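Local coordinates for Ral guanine nucleotide dissociation stimulator-like 2 (PDB 4JGW), which probably acts as a guanine nucleotide exchange factor and putative Ras or Rap effector, here as its REM and CDC25-homology domains, at residues G386-D397 and E428-D440. Residues are numbered along the deposited sequence; the frame is centred on the assembly and turned at random.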
loop_
_atom_site.group_PDB
_atom_site.type_symbol
_atom_site.label_atom_id
_atom_site.label_comp_id
_atom_site.label_asym_id
_atom_site.label_seq_id
_atom_site.Cartn_x
_atom_site.Cartn_y
_atom_site.Cartn_z
ATOM N N GLY A 386 5.966 -16.200 -0.870
ATOM C CA GLY A 386 6.081 -14.744 -0.805
ATOM C C GLY A 386 5.597 -14.027 -2.052
ATOM O O GLY A 386 5.408 -14.647 -3.100
ATOM N N VAL A 387 5.396 -12.715 -1.931
ATOM C CA VAL A 387 4.990 -11.863 -3.056
ATOM C C VAL A 387 5.366 -10.399 -2.797
ATOM O O VAL A 387 5.340 -9.938 -1.656
ATOM C CB VAL A 387 3.463 -12.004 -3.380
ATOM C CG1 VAL A 387 2.595 -11.382 -2.282
ATOM C CG2 VAL A 387 3.130 -11.407 -4.745
ATOM N N VAL A 388 5.747 -9.690 -3.858
ATOM C CA VAL A 388 5.932 -8.238 -3.807
ATOM C C VAL A 388 5.281 -7.622 -5.044
ATOM O O VAL A 388 5.773 -7.803 -6.160
ATOM C CB VAL A 388 7.427 -7.808 -3.748
ATOM C CG1 VAL A 388 7.539 -6.292 -3.610
ATOM C CG2 VAL A 388 8.162 -8.489 -2.606
ATOM N N PRO A 389 4.164 -6.899 -4.855
ATOM C CA PRO A 389 3.506 -6.277 -5.997
ATOM C C PRO A 389 4.222 -5.010 -6.451
ATOM O O PRO A 389 4.943 -4.384 -5.666
ATOM C CB PRO A 389 2.124 -5.923 -5.445
ATOM C CG PRO A 389 2.348 -5.694 -4.006
ATOM C CD PRO A 389 3.454 -6.625 -3.594
ATOM N N TYR A 390 4.031 -4.653 -7.717
ATOM C CA TYR A 390 4.401 -3.332 -8.200
ATOM C C TYR A 390 3.365 -2.353 -7.661
ATOM O O TYR A 390 2.183 -2.431 -8.000
ATOM C CB TYR A 390 4.463 -3.301 -9.735
ATOM C CG TYR A 390 4.582 -1.907 -10.324
ATOM C CD1 TYR A 390 5.611 -1.047 -9.937
ATOM C CD2 TYR A 390 3.664 -1.452 -11.271
ATOM C CE1 TYR A 390 5.717 0.235 -10.471
ATOM C CE2 TYR A 390 3.766 -0.175 -11.814
ATOM C CZ TYR A 390 4.795 0.661 -11.410
ATOM O OH TYR A 390 4.906 1.925 -11.945
ATOM N N LEU A 391 3.822 -1.448 -6.799
ATOM C CA LEU A 391 2.938 -0.539 -6.074
ATOM C C LEU A 391 2.253 0.490 -6.980
ATOM O O LEU A 391 1.137 0.927 -6.694
ATOM C CB LEU A 391 3.703 0.156 -4.941
ATOM C CG LEU A 391 2.920 0.973 -3.906
ATOM C CD1 LEU A 391 1.826 0.146 -3.229
ATOM C CD2 LEU A 391 3.868 1.552 -2.873
ATOM N N GLY A 392 2.924 0.854 -8.072
ATOM C CA GLY A 392 2.429 1.867 -9.011
ATOM C C GLY A 392 1.010 1.655 -9.508
ATOM O O GLY A 392 0.278 2.620 -9.729
ATOM N N THR A 393 0.626 0.393 -9.679
ATOM C CA THR A 393 -0.724 0.031 -10.112
ATOM C C THR A 393 -1.770 0.362 -9.041
ATOM O O THR A 393 -2.879 0.793 -9.364
ATOM C CB THR A 393 -0.809 -1.462 -10.492
ATOM O OG1 THR A 393 0.349 -1.830 -11.254
ATOM C CG2 THR A 393 -2.061 -1.742 -11.320
ATOM N N PHE A 394 -1.412 0.157 -7.774
ATOM C CA PHE A 394 -2.282 0.501 -6.653
ATOM C C PHE A 394 -2.353 2.013 -6.452
ATOM O O PHE A 394 -3.404 2.550 -6.098
ATOM C CB PHE A 394 -1.813 -0.187 -5.366
ATOM C CG PHE A 394 -2.024 -1.675 -5.365
ATOM C CD1 PHE A 394 -1.050 -2.531 -5.870
ATOM C CD2 PHE A 394 -3.204 -2.222 -4.868
ATOM C CE1 PHE A 394 -1.246 -3.906 -5.877
ATOM C CE2 PHE A 394 -3.409 -3.597 -4.871
ATOM C CZ PHE A 394 -2.428 -4.441 -5.376
ATOM N N LEU A 395 -1.230 2.691 -6.682
ATOM C CA LEU A 395 -1.181 4.148 -6.597
ATOM C C LEU A 395 -2.045 4.792 -7.683
ATOM O O LEU A 395 -2.703 5.802 -7.436
ATOM C CB LEU A 395 0.262 4.659 -6.672
ATOM C CG LEU A 395 1.232 4.217 -5.570
ATOM C CD1 LEU A 395 2.649 4.645 -5.908
ATOM C CD2 LEU A 395 0.824 4.750 -4.199
ATOM N N LYS A 396 -2.056 4.181 -8.867
ATOM C CA LYS A 396 -2.852 4.665 -9.992
ATOM C C LYS A 396 -4.353 4.469 -9.759
ATOM O O LYS A 396 -5.142 5.395 -9.969
ATOM C CB LYS A 396 -2.431 3.981 -11.298
ATOM C CG LYS A 396 -2.592 4.869 -12.520
ATOM C CD LYS A 396 -3.203 4.127 -13.700
ATOM C CE LYS A 396 -3.492 5.094 -14.848
ATOM N NZ LYS A 396 -4.564 4.601 -15.753
ATOM N N ASP A 397 -4.741 3.268 -9.329
ATOM C CA ASP A 397 -6.141 2.969 -9.021
ATOM C C ASP A 397 -6.702 3.913 -7.959
ATOM O O ASP A 397 -7.849 4.357 -8.058
ATOM C CB ASP A 397 -6.306 1.513 -8.569
ATOM C CG ASP A 397 -6.045 0.517 -9.685
ATOM O OD1 ASP A 397 -6.258 0.861 -10.869
ATOM O OD2 ASP A 397 -5.629 -0.618 -9.375
ATOM N N GLU A 428 -6.629 -5.275 0.012
ATOM C CA GLU A 428 -5.849 -6.056 -0.953
ATOM C C GLU A 428 -4.359 -5.937 -0.645
ATOM O O GLU A 428 -3.626 -6.924 -0.686
ATOM C CB GLU A 428 -6.107 -5.581 -2.384
ATOM C CG GLU A 428 -7.501 -5.861 -2.925
ATOM C CD GLU A 428 -7.749 -5.195 -4.274
ATOM O OE1 GLU A 428 -6.807 -5.124 -5.098
ATOM O OE2 GLU A 428 -8.891 -4.743 -4.512
ATOM N N LEU A 429 -3.930 -4.719 -0.331
ATOM C CA LEU A 429 -2.546 -4.431 0.024
ATOM C C LEU A 429 -2.177 -5.128 1.339
ATOM O O LEU A 429 -1.082 -5.681 1.469
ATOM C CB LEU A 429 -2.351 -2.913 0.126
ATOM C CG LEU A 429 -1.238 -2.170 -0.631
ATOM C CD1 LEU A 429 -0.906 -2.774 -1.996
ATOM C CD2 LEU A 429 -1.620 -0.701 -0.788
ATOM N N LEU A 430 -3.106 -5.116 2.298
ATOM C CA LEU A 430 -2.929 -5.808 3.580
ATOM C C LEU A 430 -2.771 -7.320 3.417
ATOM O O LEU A 430 -1.939 -7.932 4.083
ATOM C CB LEU A 430 -4.092 -5.513 4.533
ATOM C CG LEU A 430 -4.177 -4.147 5.215
ATOM C CD1 LEU A 430 -5.554 -3.961 5.831
ATOM C CD2 LEU A 430 -3.089 -3.983 6.275
ATOM N N ARG A 431 -3.568 -7.914 2.530
ATOM C CA ARG A 431 -3.483 -9.352 2.273
ATOM C C ARG A 431 -2.215 -9.721 1.495
ATOM O O ARG A 431 -1.717 -10.838 1.610
ATOM C CB ARG A 431 -4.742 -9.866 1.557
ATOM C CG ARG A 431 -4.628 -9.939 0.047
ATOM C CD ARG A 431 -5.824 -10.627 -0.592
ATOM N NE ARG A 431 -5.453 -11.289 -1.843
ATOM C CZ ARG A 431 -5.338 -10.683 -3.024
ATOM N NH1 ARG A 431 -5.562 -9.379 -3.148
ATOM N NH2 ARG A 431 -4.993 -11.391 -4.091
ATOM N N LEU A 432 -1.701 -8.785 0.700
ATOM C CA LEU A 432 -0.447 -9.005 -0.012
ATOM C C LEU A 432 0.743 -8.868 0.936
ATOM O O LEU A 432 1.786 -9.487 0.724
ATOM C CB LEU A 432 -0.312 -8.060 -1.213
ATOM C CG LEU A 432 -1.199 -8.370 -2.427
ATOM C CD1 LEU A 432 -1.267 -7.173 -3.354
ATOM C CD2 LEU A 432 -0.733 -9.615 -3.184
ATOM N N GLN A 433 0.571 -8.063 1.983
ATOM C CA GLN A 433 1.594 -7.900 3.010
ATOM C C GLN A 433 1.793 -9.165 3.845
ATOM O O GLN A 433 2.930 -9.530 4.142
ATOM C CB GLN A 433 1.291 -6.699 3.910
ATOM C CG GLN A 433 1.740 -5.363 3.333
ATOM C CD GLN A 433 1.371 -4.181 4.214
ATOM O OE1 GLN A 433 0.275 -4.122 4.771
ATOM N NE2 GLN A 433 2.286 -3.226 4.334
ATOM N N LYS A 434 0.702 -9.837 4.214
ATOM C CA LYS A 434 0.809 -11.066 5.006
ATOM C C LYS A 434 1.384 -12.227 4.182
ATOM O O LYS A 434 2.062 -13.100 4.724
ATOM C CB LYS A 434 -0.525 -11.431 5.689
ATOM C CG LYS A 434 -1.228 -12.695 5.185
ATOM C CD LYS A 434 -2.204 -12.388 4.068
ATOM C CE LYS A 434 -2.489 -13.616 3.225
ATOM N NZ LYS A 434 -3.149 -13.246 1.942
ATOM N N GLU A 435 1.119 -12.220 2.875
ATOM C CA GLU A 435 1.694 -13.208 1.969
ATOM C C GLU A 435 3.186 -12.938 1.757
ATOM O O GLU A 435 3.976 -13.875 1.623
ATOM C CB GLU A 435 0.952 -13.222 0.633
ATOM C CG GLU A 435 1.072 -14.545 -0.121
ATOM C CD GLU A 435 0.551 -14.475 -1.548
ATOM O OE1 GLU A 435 -0.431 -13.741 -1.803
ATOM O OE2 GLU A 435 1.123 -15.166 -2.418
ATOM N N CYS A 436 3.556 -11.657 1.741
ATOM C CA CYS A 436 4.953 -11.225 1.642
ATOM C C CYS A 436 5.800 -11.712 2.823
ATOM O O CYS A 436 6.996 -11.975 2.668
ATOM C CB CYS A 436 5.034 -9.700 1.534
ATOM S SG CYS A 436 6.702 -9.040 1.310
ATOM N N ARG A 437 5.170 -11.831 3.991
ATOM C CA ARG A 437 5.823 -12.349 5.200
ATOM C C ARG A 437 6.314 -13.790 5.028
ATOM O O ARG A 437 7.216 -14.234 5.742
ATOM C CB ARG A 437 4.887 -12.245 6.411
ATOM C CG ARG A 437 4.553 -10.813 6.807
ATOM C CD ARG A 437 3.765 -10.727 8.104
ATOM N NE ARG A 437 3.537 -9.333 8.488
ATOM C CZ ARG A 437 2.419 -8.650 8.245
ATOM N NH1 ARG A 437 1.394 -9.224 7.627
ATOM N NH2 ARG A 437 2.320 -7.387 8.630
ATOM N N GLY A 438 5.722 -14.500 4.065
ATOM C CA GLY A 438 6.092 -15.879 3.740
ATOM C C GLY A 438 7.493 -16.088 3.178
ATOM O O GLY A 438 7.996 -17.213 3.185
ATOM N N TYR A 439 8.121 -15.016 2.690
ATOM C CA TYR A 439 9.503 -15.082 2.195
ATOM C C TYR A 439 10.479 -15.555 3.268
ATOM O O TYR A 439 10.351 -15.199 4.444
ATOM C CB TYR A 439 9.980 -13.721 1.673
ATOM C CG TYR A 439 9.536 -13.358 0.270
ATOM C CD1 TYR A 439 8.856 -12.167 0.030
ATOM C CD2 TYR A 439 9.809 -14.191 -0.818
ATOM C CE1 TYR A 439 8.452 -11.813 -1.249
ATOM C CE2 TYR A 439 9.405 -13.847 -2.108
ATOM C CZ TYR A 439 8.723 -12.654 -2.313
ATOM O OH TYR A 439 8.315 -12.290 -3.575
ATOM N N ASP A 440 11.455 -16.356 2.845
ATOM C CA ASP A 440 12.541 -16.802 3.711
ATOM C C ASP A 440 13.865 -16.625 2.966
ATOM O O ASP A 440 14.389 -17.566 2.364
ATOM C CB ASP A 440 12.331 -18.261 4.136
ATOM C CG ASP A 440 13.275 -18.695 5.252
ATOM O OD1 ASP A 440 13.482 -19.917 5.406
ATOM O OD2 ASP A 440 13.807 -17.822 5.977
#
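Gly386 and Cys436 approach to 4.4 Å between their CA atoms, and from there the extended chain 386-390 runs back along helix 428-436 to helix 392-397, which lies nearly antiparallel to it (166°) with the axes 12.5 Å apart. The type I turn from Cys436 to Tyr439 brings the tyrosine ring against the start of this chain: Gly386 CA sits squarely over one ring face, 3.5 Å from the Tyr439 centroid, in a CH-pi contact. The same carbon points a nearly straight C-H at Glu435 O, with Gly386 CA and Glu435 O 3.3 Å apart. Val388 CG2 meets Tyr439 CE1 at 3.6 Å, the two side chains crossing at about a right angle, while the phenol OH is hydrogen-bonded to Leu304 O. Val387 CG1, set between its own backbone N and carbonyl carbon (chi1 70°), reaches Leu432 CD2 and lies along the Glu435 side chain from CB to the carboxylate carbon, in an oblique crossing; the carboxylate continues to a salt bridge with Arg305. Farther along, Leu432 CD1 touches both Phe394 CZ, 3.6 Å away, and Pro389 CG. Leu429 CD1 sits over one face of the Phe394 ring in a CH-pi contact, 3.6 Å from its centroid, and also touches Leu391 CD1. Glu428 OE1 comes obliquely to Phe394 CE2, the carboxylate turned 66° from the ring. Phe218 of helix 203-219 covers Pro389 and Leu432 from outside the pair. Within the Ras-GEF region, then, the extended lead-in and the helix it precedes are joined to helix 428-436 and the turn after it by apolar packing, two CH-pi contacts and a CA-H...O contact, while Glu435 and Tyr439 bind Arg305 and Leu304, and Val388 pairs by its backbone with the same Arg305, so both segments meet that loop.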